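Local coordinates for protein alkaline phosphatase D (Bacillus subtilis, PDB 2YEQ) that hydrolyses phosphate monoesters to alcohol and phosphate and acts as a phosphodiesterase, with an active site that contains iron and calcium, at residues L11-G16 against E97-G102; V23-R28 against V77-L82; V87-F92 against V101-T106. All coordinates share one frame; numbering follows the deposited sequence.

Interaction 1: residues L11-G16 against E97-G102; sequences LGVASG and ELSPVG. With PE5 (3,6,9,12,15,18,21,24-octaoxahexacosan-1-ol), chain P.
V13, near the start of strand 13-16, sets both methyls against the chain of S99-G102. The contact joins two sheets of the PhoD-like N-terminal domain, consistent with the face-to-face packing of an immunoglobulin-like sandwich, and no hydrogen bond crosses it. The two branches of V13 divide the work. CG1 lies anti to the carbonyl carbon (chi1 -58°), which sets it against S99, 3.6 Å from S99 CB, and beside the ring of P100, where CD is 4.2 Å from V13 CG1. CG2, wedged between the backbone N and the carbonyl carbon, faces G102 instead, 4.0 Å from V13 CG2 to G102 CA; with no side chain on the glycine, the valine can press against the bare backbone. Farther along, the proline ring approaches another bare position, with P100 CG 4.4 Å from G12 CA. V13 also touches Y90 and F92 of strand 87-94, so its branches are buried on several sides. V101 turns the other way, its CG2 against a bound polyether. The S99 hydroxyl accepts from F92 N and folds back on its own chain, donating from S99 OG to P100 O at 2.8 Å, tilted 34° from the carbonyl plane.

Interaction 2: residues V23-R28 against V77-L82; sequences VVLWTR and VEADGL
Two antiparallel strands of the N-terminal domain pair here: 23-28, and 74-79, the outermost strand on this flank of the large mixed sheet, with V23 facing A79, V24 facing E78 and L25 facing V77. The short strand axes run at 143° and approach to 4.7 Å. V23 and L25 form hydrogen-bonded pairs with two backbone bonds each. At the L25 pair, L25 N donates to V77 O at 2.8 Å and V77 N returns the bond to L25 O. V24, whose own partner E78 makes the non-hydrogen-bonded pair, adds a CA-H...O contact from V24 CA to V77 O at 3.2 Å. At the other end A79 N reaches V23 O at 3.0 Å, and V23 N reaches A79 O.

V23, L25, V77 and A79 turn to one face, against the second sheet: strand 44-51 covers L25, V77 and A79, strand 87-94 also touches L25, and T104 packs on V23. L25 holds CG anti to its carbonyl carbon (chi1 -47°), which carries the isobutyl group past its direct partner V77 to the diagonal one, with L25 CD1 4.1 Å from A79 CB. V23 CG1 meets L82 CD1 at 4.0 Å. On the opposite face V24 and E78 run alongside each other. The carboxylate of E78 continues beyond the valine to a salt bridge with R249 and a hydrogen bond from I250 N, while closer to the backbone its aliphatic part packs on V24, E78 CG lying 4.0 Å from V24 CG2.

Interaction 3: residues V87-F92 against V101-T106; sequences VYYYRF and VGKTKT. With PE5 (3,6,9,12,15,18,21,24-octaoxahexacosan-1-ol), chain P; PE5 (3,6,9,12,15,18,21,24-octaoxahexacosan-1-ol), chain B.
G102 N donates to Y90 O at 2.8 Å, and Y90 N returns a bond to G102 O at 2.9 Å, which a weak CA-H...O contact from Y89 CA supplements. These belong to the beta hairpin of strands 87-94 and 97-105. Y88 and T104 form the next hydrogen-bonded pair, while Y89 and K103 are a non-hydrogen-bonded one. The ring of Y90 folds back over the strand beside it. Its CG sits between the backbone N and the carbonyl carbon (chi1 66°), which lays the ring face on G102 in a CH-pi contact, G102 CA being 3.7 Å from the Y90 ring centroid and 22° off the normal. Any side chain at G102 would run into this ring. At the far end, a water joins Y90 OH, 2.8 Å away, to K103 O. A leucine in place of Y90 would probably open a gap over G102 and leave that water without its hydroxyl partner. On the opposite face the K103 chain runs along the Y89 ring, Y89 CE2 3.8 Å from K103 CG. The extended lysine ends at a bound polyether of chain B, K103 NZ donating to its O2 at 2.9 Å.

Overall arrangement
From the N terminus, strand 13-16 leads straight into its sheet neighbour 23-28, and A14 O accepts from W26 N between them. Interaction 2 closes the first loop, bringing 77-82 back beside 23-28. Strand 87-94 follows, and interaction 3 closes its short hairpin against 101-106, in series with interaction 2. Interaction 1 spans from 11-16 to 97-102, so interaction 2 is nested within its loop, while interaction 3 opens inside that loop and ends on the same strand, 97-105, sharing V101 and G102. Two sheets of the N-terminal domain are thereby tied together: L25 meets Y90 between interactions 2 and 3, and S15 OG and T104 OG1 are hydrogen-bonded between interactions 1 and 3.

Interaction 1: residues L11-G16 against E97-G102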
# COMPACT_ATOMS: atom_id res chain seq x y z
N LEU A 11 1.77 -16.98 -11.15
CA LEU A 11 1.72 -15.75 -10.33
C LEU A 11 3.04 -15.51 -9.61
O LEU A 11 3.14 -14.64 -8.73
CB LEU A 11 0.60 -15.83 -9.30
CG LEU A 11 -0.76 -16.12 -9.94
CD1 LEU A 11 -1.85 -16.02 -8.88
CD2 LEU A 11 -1.06 -15.22 -11.11
N GLY A 12 4.05 -16.30 -9.99
CA GLY A 12 5.38 -16.16 -9.43
C GLY A 12 5.47 -16.54 -7.97
O GLY A 12 4.77 -17.44 -7.48
N VAL A 13 6.38 -15.86 -7.28
CA VAL A 13 6.64 -16.09 -5.88
C VAL A 13 6.71 -14.75 -5.14
O VAL A 13 6.74 -13.68 -5.76
CB VAL A 13 7.96 -16.89 -5.67
CG1 VAL A 13 7.91 -18.27 -6.41
CG2 VAL A 13 9.20 -16.06 -6.10
N ALA A 14 6.71 -14.82 -3.82
CA ALA A 14 6.77 -13.60 -3.01
C ALA A 14 7.29 -13.96 -1.65
O ALA A 14 7.28 -15.14 -1.25
CB ALA A 14 5.38 -12.90 -2.89
N SER A 15 7.77 -12.96 -0.93
CA SER A 15 8.14 -13.12 0.47
C SER A 15 7.69 -11.91 1.27
O SER A 15 7.45 -10.83 0.73
CB SER A 15 9.66 -13.32 0.64
OG SER A 15 10.39 -12.12 0.36
N GLY A 16 7.60 -12.07 2.57
CA GLY A 16 7.05 -11.00 3.36
C GLY A 16 7.10 -11.16 4.84
O GLY A 16 7.54 -12.17 5.38
N GLU A 97 7.99 -29.59 -11.25
CA GLU A 97 7.93 -28.18 -11.65
C GLU A 97 8.66 -27.29 -10.64
O GLU A 97 8.50 -27.47 -9.44
CB GLU A 97 6.47 -27.70 -11.80
CG GLU A 97 5.61 -28.51 -12.77
CD GLU A 97 5.94 -28.25 -14.23
OE1 GLU A 97 6.52 -27.18 -14.55
OE2 GLU A 97 5.59 -29.14 -15.06
N LEU A 98 9.47 -26.35 -11.14
CA LEU A 98 10.23 -25.43 -10.29
C LEU A 98 9.73 -24.00 -10.43
O LEU A 98 9.49 -23.52 -11.53
CB LEU A 98 11.70 -25.44 -10.66
CG LEU A 98 12.55 -26.61 -10.22
CD1 LEU A 98 13.95 -26.46 -10.85
CD2 LEU A 98 12.64 -26.66 -8.69
N SER A 99 9.57 -23.31 -9.31
CA SER A 99 9.19 -21.90 -9.31
C SER A 99 10.37 -21.02 -9.73
O SER A 99 11.53 -21.44 -9.67
CB SER A 99 8.72 -21.47 -7.92
OG SER A 99 9.80 -21.32 -6.99
N PRO A 100 10.09 -19.79 -10.14
CA PRO A 100 11.16 -18.80 -10.12
C PRO A 100 11.84 -18.73 -8.74
O PRO A 100 11.25 -19.06 -7.71
CB PRO A 100 10.43 -17.49 -10.40
CG PRO A 100 9.13 -17.87 -10.99
CD PRO A 100 8.78 -19.17 -10.40
N VAL A 101 13.09 -18.30 -8.75
CA VAL A 101 13.85 -18.13 -7.52
C VAL A 101 13.52 -16.74 -6.96
O VAL A 101 13.48 -15.76 -7.67
CB VAL A 101 15.36 -18.26 -7.76
CG1 VAL A 101 16.14 -17.89 -6.49
CG2 VAL A 101 15.72 -19.69 -8.27
N GLY A 102 13.26 -16.68 -5.67
CA GLY A 102 13.01 -15.43 -5.01
C GLY A 102 14.19 -15.05 -4.14
O GLY A 102 14.99 -15.90 -3.71
C50 PE5 P . 19.82 -27.68 -7.81
O1 PE5 P . 19.36 -26.65 -8.68
C1 PE5 P . 20.00 -25.38 -8.46
C2 PE5 P . 19.53 -24.35 -9.50
O2 PE5 P . 18.95 -23.20 -8.86
C3 PE5 P . 18.48 -22.17 -9.76
C4 PE5 P . 17.01 -22.36 -10.19
O3 PE5 P . 16.20 -23.09 -9.27

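Interaction 2: residues V23-R28 against V77-L82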
# COMPACT_ATOMS: atom_id res chain seq x y z
N VAL A 23 10.91 -15.50 7.83
CA VAL A 23 10.24 -14.72 6.82
C VAL A 23 9.12 -15.58 6.24
O VAL A 23 9.19 -16.81 6.30
CB VAL A 23 11.24 -14.31 5.71
CG1 VAL A 23 11.76 -15.55 4.96
CG2 VAL A 23 10.58 -13.32 4.74
N VAL A 24 8.08 -14.95 5.72
CA VAL A 24 7.02 -15.69 5.02
C VAL A 24 7.42 -15.85 3.56
O VAL A 24 7.87 -14.89 2.91
CB VAL A 24 5.66 -14.98 5.10
CG1 VAL A 24 4.62 -15.74 4.28
CG2 VAL A 24 5.18 -14.85 6.56
N LEU A 25 7.26 -17.07 3.05
CA LEU A 25 7.41 -17.37 1.64
C LEU A 25 6.04 -17.70 1.06
O LEU A 25 5.28 -18.44 1.67
CB LEU A 25 8.35 -18.57 1.45
CG LEU A 25 9.68 -18.57 2.22
CD1 LEU A 25 10.46 -19.87 1.92
CD2 LEU A 25 10.51 -17.34 1.88
N TRP A 26 5.76 -17.20 -0.13
CA TRP A 26 4.46 -17.34 -0.75
C TRP A 26 4.59 -17.83 -2.19
O TRP A 26 5.49 -17.43 -2.93
CB TRP A 26 3.72 -15.99 -0.75
CG TRP A 26 2.40 -16.02 -1.47
CD1 TRP A 26 1.17 -16.27 -0.92
CD2 TRP A 26 2.17 -15.81 -2.88
NE1 TRP A 26 0.20 -16.24 -1.89
CE2 TRP A 26 0.78 -15.97 -3.10
CE3 TRP A 26 3.00 -15.53 -3.97
CZ2 TRP A 26 0.21 -15.83 -4.35
CZ3 TRP A 26 2.42 -15.43 -5.24
CH2 TRP A 26 1.03 -15.57 -5.41
N THR A 27 3.66 -18.70 -2.57
CA THR A 27 3.34 -18.88 -3.96
C THR A 27 1.91 -19.40 -4.06
O THR A 27 1.22 -19.52 -3.05
CB THR A 27 4.35 -19.81 -4.67
OG1 THR A 27 4.17 -19.67 -6.09
CG2 THR A 27 4.20 -21.28 -4.22
N ARG A 28 1.47 -19.66 -5.29
CA ARG A 28 0.16 -20.20 -5.56
C ARG A 28 0.27 -21.06 -6.81
O ARG A 28 0.89 -20.65 -7.83
CB ARG A 28 -0.87 -19.09 -5.78
CG ARG A 28 -2.29 -19.65 -6.15
CD ARG A 28 -3.39 -18.61 -6.23
NE ARG A 28 -4.54 -19.27 -6.82
CZ ARG A 28 -5.46 -18.73 -7.60
NH1 ARG A 28 -5.47 -17.44 -7.88
NH2 ARG A 28 -6.42 -19.52 -8.10
N VAL A 77 4.51 -20.23 3.84
CA VAL A 77 5.51 -20.94 4.62
C VAL A 77 6.13 -19.92 5.55
O VAL A 77 6.54 -18.86 5.12
CB VAL A 77 6.63 -21.54 3.71
CG1 VAL A 77 7.82 -22.04 4.54
CG2 VAL A 77 6.09 -22.64 2.79
N GLU A 78 6.21 -20.23 6.83
CA GLU A 78 6.96 -19.38 7.75
C GLU A 78 8.32 -20.05 7.99
O GLU A 78 8.47 -20.93 8.83
CB GLU A 78 6.16 -19.13 9.04
CG GLU A 78 5.01 -18.13 8.76
CD GLU A 78 4.10 -17.89 9.96
OE1 GLU A 78 4.62 -17.64 11.07
OE2 GLU A 78 2.86 -17.95 9.77
N ALA A 79 9.30 -19.67 7.17
CA ALA A 79 10.62 -20.29 7.18
C ALA A 79 11.36 -19.69 8.36
O ALA A 79 11.66 -18.50 8.36
CB ALA A 79 11.35 -20.00 5.90
N ASP A 80 11.62 -20.50 9.37
CA ASP A 80 12.29 -20.02 10.57
C ASP A 80 13.68 -20.64 10.70
O ASP A 80 14.15 -21.30 9.78
CB ASP A 80 11.42 -20.28 11.80
CG ASP A 80 11.20 -21.76 12.07
OD1 ASP A 80 11.71 -22.63 11.32
OD2 ASP A 80 10.48 -22.04 13.04
N GLY A 81 14.34 -20.40 11.83
CA GLY A 81 15.71 -20.87 12.04
C GLY A 81 16.72 -20.13 11.19
O GLY A 81 17.74 -20.68 10.82
N LEU A 82 16.42 -18.87 10.86
CA LEU A 82 17.29 -18.07 10.02
C LEU A 82 18.12 -17.11 10.86
O LEU A 82 17.83 -16.88 12.03
CB LEU A 82 16.48 -17.26 8.99
CG LEU A 82 15.56 -18.04 8.05
CD1 LEU A 82 14.81 -17.08 7.10
CD2 LEU A 82 16.35 -19.07 7.25

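Interaction 3: residues V87-F92 against V101-T106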
# COMPACT_ATOMS: atom_id res chain seq x y z
N VAL A 87 20.54 -11.92 3.68
CA VAL A 87 19.88 -12.18 2.41
C VAL A 87 19.78 -13.67 2.19
O VAL A 87 20.76 -14.39 2.42
CB VAL A 87 20.67 -11.58 1.24
CG1 VAL A 87 20.09 -12.01 -0.13
CG2 VAL A 87 20.70 -10.06 1.37
N TYR A 88 18.60 -14.13 1.77
CA TYR A 88 18.43 -15.54 1.39
C TYR A 88 17.75 -15.64 0.05
O TYR A 88 17.12 -14.68 -0.42
CB TYR A 88 17.61 -16.27 2.42
CG TYR A 88 18.25 -16.42 3.78
CD1 TYR A 88 19.09 -17.51 4.06
CD2 TYR A 88 18.00 -15.52 4.80
CE1 TYR A 88 19.66 -17.69 5.29
CE2 TYR A 88 18.56 -15.70 6.07
CZ TYR A 88 19.39 -16.78 6.30
OH TYR A 88 19.94 -16.96 7.55
N TYR A 89 17.88 -16.82 -0.55
CA TYR A 89 17.16 -17.17 -1.76
C TYR A 89 16.20 -18.29 -1.43
O TYR A 89 16.46 -19.09 -0.49
CB TYR A 89 18.14 -17.58 -2.86
CG TYR A 89 19.06 -16.45 -3.21
CD1 TYR A 89 20.24 -16.25 -2.50
CD2 TYR A 89 18.72 -15.54 -4.20
CE1 TYR A 89 21.08 -15.18 -2.79
CE2 TYR A 89 19.54 -14.46 -4.51
CZ TYR A 89 20.72 -14.29 -3.79
OH TYR A 89 21.57 -13.23 -4.07
N TYR A 90 15.09 -18.35 -2.16
CA TYR A 90 14.09 -19.36 -1.92
C TYR A 90 13.45 -19.80 -3.22
O TYR A 90 13.44 -19.06 -4.21
CB TYR A 90 13.04 -18.86 -0.90
CG TYR A 90 12.20 -17.70 -1.41
CD1 TYR A 90 12.64 -16.40 -1.26
CD2 TYR A 90 10.96 -17.92 -2.02
CE1 TYR A 90 11.89 -15.34 -1.72
CE2 TYR A 90 10.21 -16.87 -2.48
CZ TYR A 90 10.66 -15.59 -2.34
OH TYR A 90 9.94 -14.54 -2.82
N ARG A 91 12.92 -21.03 -3.22
CA ARG A 91 12.16 -21.53 -4.37
C ARG A 91 11.27 -22.68 -3.95
O ARG A 91 11.46 -23.26 -2.88
CB ARG A 91 13.09 -21.98 -5.50
CG ARG A 91 13.82 -23.23 -5.14
CD ARG A 91 14.68 -23.75 -6.29
NE ARG A 91 15.53 -24.83 -5.78
CZ ARG A 91 16.50 -25.40 -6.47
NH1 ARG A 91 16.79 -24.99 -7.70
NH2 ARG A 91 17.21 -26.37 -5.91
N PHE A 92 10.31 -22.97 -4.80
CA PHE A 92 9.35 -24.04 -4.57
C PHE A 92 9.47 -25.07 -5.67
O PHE A 92 9.86 -24.75 -6.79
CB PHE A 92 7.92 -23.49 -4.59
CG PHE A 92 7.64 -22.45 -3.54
CD1 PHE A 92 7.18 -22.81 -2.29
CD2 PHE A 92 7.81 -21.11 -3.82
CE1 PHE A 92 6.89 -21.86 -1.33
CE2 PHE A 92 7.53 -20.13 -2.85
CZ PHE A 92 7.07 -20.51 -1.61
N VAL A 101 13.09 -18.30 -8.75
CA VAL A 101 13.85 -18.13 -7.52
C VAL A 101 13.52 -16.74 -6.96
O VAL A 101 13.48 -15.76 -7.67
CB VAL A 101 15.36 -18.26 -7.76
CG1 VAL A 101 16.14 -17.89 -6.49
CG2 VAL A 101 15.72 -19.69 -8.27
N GLY A 102 13.26 -16.68 -5.67
CA GLY A 102 13.01 -15.43 -5.01
C GLY A 102 14.19 -15.05 -4.14
O GLY A 102 14.99 -15.90 -3.71
N LYS A 103 14.29 -13.75 -3.87
CA LYS A 103 15.26 -13.22 -2.95
C LYS A 103 14.58 -12.50 -1.79
O LYS A 103 13.63 -11.73 -1.99
CB LYS A 103 16.15 -12.25 -3.70
CG LYS A 103 17.34 -11.71 -2.96
CD LYS A 103 18.16 -10.90 -4.00
CE LYS A 103 19.37 -10.20 -3.43
NZ LYS A 103 19.94 -9.29 -4.50
N THR A 104 15.09 -12.71 -0.60
CA THR A 104 14.52 -12.10 0.58
C THR A 104 15.59 -11.72 1.60
O THR A 104 16.78 -11.96 1.39
CB THR A 104 13.49 -13.04 1.22
OG1 THR A 104 12.72 -12.28 2.16
CG2 THR A 104 14.13 -14.25 1.91
N LYS A 105 15.16 -11.15 2.72
CA LYS A 105 16.11 -10.67 3.73
C LYS A 105 15.47 -10.53 5.10
O LYS A 105 14.41 -9.90 5.24
CB LYS A 105 16.70 -9.34 3.29
CG LYS A 105 17.86 -8.88 4.17
CD LYS A 105 18.34 -7.51 3.71
CE LYS A 105 19.43 -6.94 4.59
NZ LYS A 105 18.90 -5.87 5.48
N THR A 106 16.08 -11.15 6.10
CA THR A 106 15.57 -11.08 7.46
C THR A 106 15.87 -9.69 8.06
O THR A 106 16.74 -8.96 7.59
CB THR A 106 16.21 -12.14 8.39
OG1 THR A 106 17.64 -12.09 8.27
CG2 THR A 106 15.69 -13.54 8.09
C50 PE5 P . 19.82 -27.68 -7.81
O1 PE5 P . 19.36 -26.65 -8.68
C1 PE5 P . 20.00 -25.38 -8.46
C2 PE5 P . 19.53 -24.35 -9.50
O2 PE5 P . 18.95 -23.20 -8.86
C3 PE5 P . 18.48 -22.17 -9.76
C4 PE5 P . 17.01 -22.36 -10.19
O3 PE5 P . 16.20 -23.09 -9.27
C50 PE5 B . 23.16 -11.07 -6.12
O1 PE5 B . 21.75 -11.25 -6.35
C1 PE5 B . 21.41 -10.96 -7.71
C2 PE5 B . 19.90 -11.09 -7.94
O2 PE5 B . 19.22 -10.10 -7.16
C3 PE5 B . 18.17 -9.42 -7.86
C4 PE5 B . 17.52 -8.45 -6.91
O HOH W 1 10.98 -11.98 -2.33